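PDB 4XTK: CRISPR-associated endonuclease Cas1 from Thermotoga maritima, which probably acts as a metal-dependent double-stranded DNA endonuclease in CRISPR adaptive immunity, which protects the bacterium against viruses, transposable elements and conjugative plasmids. Local coordinates for residues N197-T202 with K280-A285; V122-K127 with E160-M165. One frame throughout, in Å; residues are numbered along the deposited sequence.

Overall arrangement
Both contacts join helices of the helical part of the chain. Contact 2 comes first and closes before contact 1 opens. It pairs the end of helix 103-127 with helix 148-166. Contact 1 pairs helix 188-208, the next helix after 148-166, with helix 272-287. The two centres lie 20 Å apart. The nearest atoms are about 4 Å apart, yet the contacts do not touch. Helix 230-252 is their common neighbour, since side chains of both contacts pack on it. It also carries Glu236, which with Glu155 of helix 148-166 and His221 probably binds manganese. Both contacts thus lie near this site: the side chains of Leu200 and Tyr162 are each about 8 Å from that of one glutamate.

Contact 1: residues N197-T202 with K280-A285; sequences NSLLYT and KNYEQA
Leu199 and Tyr282 form a buried, mainly apolar helix-to-helix contact between helix 188-208 and helix 272-287. One tyrosine meets two leucines, Leu199 over its ring and Leu200 at its hydroxyl. The main interaction is a CH-pi contact. Leu199 CB lies over one face of the Tyr282 ring, 3.9 Å from its centroid and 14° off the ring normal. The two side chains run past each other in opposite directions, which brings Leu199 CD1 to 3.9 Å from Tyr282 CG, back at the root of the ring. Tyr282 has CG anti to the backbone N (chi1 174°), and the ring extends across to the other helix. Its hydroxyl arrives beside the backbone there, with Tyr282 OH 3.2 Å from Leu199 O. Leu200 crosses the tyrosine at about a right angle, and its CD1 lies 3.9 Å from Tyr282 OH. Val242 of helix 230-252 also touches Tyr282. The hydroxyl is hydrogen-bonded to Thr203 OG1, one turn beyond Leu199, and Thr203 OG1 is also hydrogen-bonded to Leu199 O. The chemistry therefore combines an apolar ring face with a buried polar end, whose bond to Thr203 should help to fix where the ring ends against helix 188-208.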
loop_
_atom_site.group_PDB
_atom_site.type_symbol
_atom_site.label_atom_id
_atom_site.label_comp_id
_atom_site.label_asym_id
_atom_site.label_seq_id
_atom_site.Cartn_x
_atom_site.Cartn_y
_atom_site.Cartn_z
ATOM N N ASN E 197 -3.578 19.241 16.799
ATOM C CA ASN E 197 -3.906 19.008 15.398
ATOM C C ASN E 197 -3.074 17.896 14.790
ATOM O O ASN E 197 -3.604 17.025 14.104
ATOM C CB ASN E 197 -3.733 20.285 14.583
ATOM C CG ASN E 197 -4.911 21.213 14.722
ATOM O OD1 ASN E 197 -5.891 20.887 15.395
ATOM N ND2 ASN E 197 -4.825 22.376 14.096
ATOM N N SER E 198 -1.770 17.927 15.051
ATOM C CA SER E 198 -0.874 16.897 14.547
ATOM C C SER E 198 -1.318 15.514 15.028
ATOM O O SER E 198 -1.349 14.564 14.242
ATOM C CB SER E 198 0.567 17.174 14.970
ATOM O OG SER E 198 0.801 16.741 16.298
ATOM N N LEU E 199 -1.686 15.409 16.304
ATOM C CA LEU E 199 -2.178 14.147 16.851
ATOM C C LEU E 199 -3.434 13.692 16.115
ATOM O O LEU E 199 -3.573 12.516 15.786
ATOM C CB LEU E 199 -2.472 14.272 18.349
ATOM C CG LEU E 199 -1.253 14.438 19.257
ATOM C CD1 LEU E 199 -1.665 14.477 20.725
ATOM C CD2 LEU E 199 -0.244 13.329 18.992
ATOM N N LEU E 200 -4.340 14.630 15.857
ATOM C CA LEU E 200 -5.592 14.324 15.171
ATOM C C LEU E 200 -5.314 13.827 13.750
ATOM O O LEU E 200 -5.852 12.802 13.331
ATOM C CB LEU E 200 -6.517 15.553 15.156
ATOM C CG LEU E 200 -7.900 15.408 14.515
ATOM C CD1 LEU E 200 -8.598 14.152 15.004
ATOM C CD2 LEU E 200 -8.760 16.612 14.836
ATOM N N TYR E 201 -4.452 14.548 13.036
ATOM C CA TYR E 201 -4.027 14.168 11.695
ATOM C C TYR E 201 -3.515 12.731 11.643
ATOM O O TYR E 201 -3.832 11.981 10.721
ATOM C CB TYR E 201 -2.929 15.111 11.190
ATOM C CG TYR E 201 -3.351 16.548 11.057
ATOM C CD1 TYR E 201 -4.689 16.889 10.863
ATOM C CD2 TYR E 201 -2.412 17.572 11.127
ATOM C CE1 TYR E 201 -5.080 18.221 10.747
ATOM C CE2 TYR E 201 -2.791 18.906 11.003
ATOM C CZ TYR E 201 -4.124 19.223 10.814
ATOM O OH TYR E 201 -4.501 20.543 10.699
ATOM N N THR E 202 -2.716 12.355 12.634
ATOM C CA THR E 202 -2.154 11.014 12.683
ATOM C C THR E 202 -3.254 10.007 12.975
ATOM O O THR E 202 -3.244 8.889 12.461
ATOM C CB THR E 202 -1.032 10.919 13.741
ATOM O OG1 THR E 202 0.082 11.696 13.303
ATOM C CG2 THR E 202 -0.574 9.478 13.950
ATOM N N LYS E 280 -2.064 11.676 26.790
ATOM C CA LYS E 280 -2.963 10.861 27.603
ATOM C C LYS E 280 -4.390 11.400 27.589
ATOM O O LYS E 280 -5.341 10.647 27.390
ATOM C CB LYS E 280 -2.464 10.766 29.050
ATOM C CG LYS E 280 -1.213 9.919 29.232
ATOM C CD LYS E 280 -0.780 9.891 30.687
ATOM C CE LYS E 280 0.049 8.657 31.020
ATOM N NZ LYS E 280 1.451 8.780 30.530
ATOM N N ASN E 281 -4.533 12.703 27.811
ATOM C CA ASN E 281 -5.841 13.344 27.774
ATOM C C ASN E 281 -6.471 13.244 26.399
ATOM O O ASN E 281 -7.682 13.049 26.274
ATOM C CB ASN E 281 -5.738 14.813 28.183
ATOM C CG ASN E 281 -5.579 14.990 29.670
ATOM O OD1 ASN E 281 -6.563 15.061 30.402
ATOM N ND2 ASN E 281 -4.337 15.058 30.128
ATOM N N TYR E 282 -5.638 13.391 25.371
ATOM C CA TYR E 282 -6.079 13.238 23.995
ATOM C C TYR E 282 -6.632 11.846 23.767
ATOM O O TYR E 282 -7.712 11.687 23.203
ATOM C CB TYR E 282 -4.933 13.507 23.016
ATOM C CG TYR E 282 -5.274 13.223 21.569
ATOM C CD1 TYR E 282 -5.854 14.201 20.764
ATOM C CD2 TYR E 282 -5.004 11.983 20.998
ATOM C CE1 TYR E 282 -6.161 13.946 19.434
ATOM C CE2 TYR E 282 -5.310 11.720 19.666
ATOM C CZ TYR E 282 -5.890 12.703 18.895
ATOM O OH TYR E 282 -6.195 12.444 17.580
ATOM N N GLU E 283 -5.882 10.837 24.197
ATOM C CA GLU E 283 -6.283 9.460 23.962
ATOM C C GLU E 283 -7.538 9.157 24.764
ATOM O O GLU E 283 -8.333 8.290 24.403
ATOM C CB GLU E 283 -5.153 8.492 24.323
ATOM C CG GLU E 283 -4.137 8.198 23.195
ATOM C CD GLU E 283 -4.758 7.953 21.811
ATOM O OE1 GLU E 283 -5.939 7.541 21.720
ATOM O OE2 GLU E 283 -4.048 8.168 20.804
ATOM N N GLN E 284 -7.714 9.897 25.848
ATOM C CA GLN E 284 -8.932 9.807 26.628
ATOM C C GLN E 284 -10.086 10.465 25.874
ATOM O O GLN E 284 -11.225 10.018 25.952
ATOM C CB GLN E 284 -8.741 10.461 27.997
ATOM C CG GLN E 284 -9.818 10.100 28.992
ATOM C CD GLN E 284 -9.935 8.602 29.167
ATOM O OE1 GLN E 284 -8.928 7.906 29.296
ATOM N NE2 GLN E 284 -11.164 8.094 29.166
ATOM N N ALA E 285 -9.786 11.524 25.132
ATOM C CA ALA E 285 -10.825 12.251 24.413
ATOM C C ALA E 285 -11.443 11.387 23.316
ATOM O O ALA E 285 -12.659 11.391 23.120
ATOM C CB ALA E 285 -10.265 13.539 23.830
#

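Contact 2: residues V122-K127 with E160-M165; sequences VDFLKK and EEYYSM
Leu125, Phe124, Tyr162 and Met165 make the contact between helices 103-127 and 148-166. The two short segments run nearly parallel, with 11° between their directions and 11.1 Å between their axes.

The aliphatic contacts centre on Leu125. This side chain points at the other helix. With CG anti to the carbonyl carbon (chi1 -67°), both methyls are carried on toward helix 148-166. CG and CD1 lie on the tyrosine, with Leu125 CD1 3.9 Å from Tyr162 CD1 and oblique to the ring. Leu125 CD2 also nears this ring. It lies 4.0 Å from Met165 CB, and the two side chains cross at about a right angle. Met165 touches with its CB alone. Its chain bends at both chi2 and chi3, and the thioether turns off from helix 103-127. Ile166, the next residue, also touches Leu125 and Phe124.

The aromatic contact is between Phe124 and Tyr162. The two side chains cross at about a right angle, and the meeting is made by the end of the tyrosine. Tyr162 OH is 3.4 Å from Phe124 CD2, while Tyr162 CZ is 4.3 Å from the same atom. The approach is oblique to both rings.

The polar partner lies outside both segments. Tyr162 OH is hydrogen-bonded to Asp244 OD2 of helix 230-252. Tyr162 also packs on Pro240, and Phe124 on Arg245 and Leu248. The tyrosine thus links three helices, and its hydroxyl is satisfied although the residue is buried.

Tyr162 is about 8 Å, side chain to side chain, from Glu155, two turns earlier on its helix, and about 9 Å from Glu236. Both glutamates probably bind manganese. The arrangement is a helix-to-helix interface in the helical part of Cas1, close to its probable metal site.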
loop_
_atom_site.group_PDB
_atom_site.type_symbol
_atom_site.label_atom_id
_atom_site.label_comp_id
_atom_site.label_asym_id
_atom_site.label_seq_id
_atom_site.Cartn_x
_atom_site.Cartn_y
_atom_site.Cartn_z
ATOM N N VAL E 122 -19.947 25.883 14.868
ATOM C CA VAL E 122 -21.076 26.598 15.451
ATOM C C VAL E 122 -21.612 25.894 16.692
ATOM O O VAL E 122 -21.902 26.538 17.704
ATOM C CB VAL E 122 -22.218 26.768 14.430
ATOM C CG1 VAL E 122 -23.508 27.163 15.120
ATOM C CG2 VAL E 122 -21.832 27.791 13.382
ATOM N N ASP E 123 -21.731 24.571 16.619
ATOM C CA ASP E 123 -22.241 23.800 17.747
ATOM C C ASP E 123 -21.324 23.908 18.968
ATOM O O ASP E 123 -21.802 24.039 20.099
ATOM C CB ASP E 123 -22.433 22.333 17.356
ATOM C CG ASP E 123 -23.614 22.128 16.423
ATOM O OD1 ASP E 123 -24.462 23.042 16.329
ATOM O OD2 ASP E 123 -23.702 21.051 15.794
ATOM N N PHE E 124 -20.016 23.867 18.736
ATOM C CA PHE E 124 -19.063 23.974 19.829
ATOM C C PHE E 124 -19.214 25.319 20.541
ATOM O O PHE E 124 -19.220 25.384 21.773
ATOM C CB PHE E 124 -17.630 23.793 19.320
ATOM C CG PHE E 124 -16.600 23.750 20.412
ATOM C CD1 PHE E 124 -16.340 22.572 21.090
ATOM C CD2 PHE E 124 -15.898 24.889 20.768
ATOM C CE1 PHE E 124 -15.398 22.529 22.098
ATOM C CE2 PHE E 124 -14.954 24.853 21.777
ATOM C CZ PHE E 124 -14.703 23.669 22.442
ATOM N N LEU E 125 -19.354 26.384 19.757
ATOM C CA LEU E 125 -19.528 27.724 20.306
ATOM C C LEU E 125 -20.844 27.881 21.077
ATOM O O LEU E 125 -20.873 28.485 22.153
ATOM C CB LEU E 125 -19.449 28.767 19.189
ATOM C CG LEU E 125 -18.087 28.927 18.508
ATOM C CD1 LEU E 125 -18.191 29.871 17.327
ATOM C CD2 LEU E 125 -17.040 29.415 19.503
ATOM N N LYS E 126 -21.931 27.338 20.534
ATOM C CA LYS E 126 -23.239 27.482 21.173
ATOM C C LYS E 126 -23.357 26.659 22.455
ATOM O O LYS E 126 -24.065 27.050 23.380
ATOM C CB LYS E 126 -24.356 27.096 20.205
ATOM C CG LYS E 126 -24.617 28.129 19.125
ATOM C CD LYS E 126 -25.845 27.774 18.306
ATOM C CE LYS E 126 -26.111 28.817 17.236
ATOM N NZ LYS E 126 -27.264 28.446 16.373
ATOM N N LYS E 127 -22.671 25.520 22.497
ATOM C CA LYS E 127 -22.636 24.676 23.693
ATOM C C LYS E 127 -21.977 25.421 24.848
ATOM O O LYS E 127 -22.314 25.219 26.013
ATOM C CB LYS E 127 -21.877 23.375 23.415
ATOM C CG LYS E 127 -22.711 22.114 23.481
ATOM C CD LYS E 127 -21.933 20.922 22.922
ATOM N N GLU E 160 -10.200 30.902 11.532
ATOM C CA GLU E 160 -9.489 31.968 12.234
ATOM C C GLU E 160 -10.454 32.842 13.036
ATOM O O GLU E 160 -10.150 33.249 14.157
ATOM C CB GLU E 160 -8.689 32.818 11.253
ATOM N N GLU E 161 -11.619 33.118 12.459
ATOM C CA GLU E 161 -12.665 33.854 13.161
ATOM C C GLU E 161 -13.200 33.031 14.331
ATOM O O GLU E 161 -13.468 33.549 15.421
ATOM C CB GLU E 161 -13.797 34.220 12.200
ATOM C CG GLU E 161 -15.018 34.802 12.869
ATOM C CD GLU E 161 -14.713 36.096 13.592
ATOM O OE1 GLU E 161 -13.774 36.802 13.165
ATOM O OE2 GLU E 161 -15.406 36.409 14.586
ATOM N N TYR E 162 -13.356 31.738 14.084
ATOM C CA TYR E 162 -13.797 30.805 15.097
ATOM C C TYR E 162 -12.820 30.795 16.271
ATOM O O TYR E 162 -13.233 30.810 17.432
ATOM C CB TYR E 162 -13.940 29.416 14.480
ATOM C CG TYR E 162 -13.896 28.275 15.458
ATOM C CD1 TYR E 162 -15.044 27.840 16.100
ATOM C CD2 TYR E 162 -12.703 27.619 15.728
ATOM C CE1 TYR E 162 -15.005 26.789 16.994
ATOM C CE2 TYR E 162 -12.652 26.570 16.619
ATOM C CZ TYR E 162 -13.805 26.159 17.247
ATOM O OH TYR E 162 -13.756 25.113 18.127
ATOM N N TYR E 163 -11.527 30.794 15.960
ATOM C CA TYR E 163 -10.488 30.806 16.985
ATOM C C TYR E 163 -10.510 32.088 17.825
ATOM O O TYR E 163 -10.250 32.051 19.031
ATOM C CB TYR E 163 -9.113 30.617 16.342
ATOM C CG TYR E 163 -8.747 29.167 16.129
ATOM C CD1 TYR E 163 -9.024 28.216 17.102
ATOM C CD2 TYR E 163 -8.133 28.744 14.952
ATOM C CE1 TYR E 163 -8.694 26.884 16.917
ATOM C CE2 TYR E 163 -7.800 27.410 14.759
ATOM C CZ TYR E 163 -8.084 26.486 15.746
ATOM O OH TYR E 163 -7.762 25.160 15.573
ATOM N N SER E 164 -10.832 33.212 17.191
ATOM C CA SER E 164 -10.976 34.476 17.906
ATOM C C SER E 164 -12.133 34.404 18.889
ATOM O O SER E 164 -12.069 34.989 19.969
ATOM C CB SER E 164 -11.191 35.640 16.937
ATOM O OG SER E 164 -10.013 35.915 16.199
ATOM N N MET E 165 -13.188 33.684 18.518
ATOM C CA MET E 165 -14.335 33.541 19.404
ATOM C C MET E 165 -13.989 32.596 20.546
ATOM O O MET E 165 -14.503 32.737 21.653
ATOM C CB MET E 165 -15.564 33.037 18.644
ATOM C CG MET E 165 -16.048 33.958 17.523
ATOM S SD MET E 165 -16.410 35.646 18.062
ATOM C CE MET E 165 -17.473 35.362 19.474
#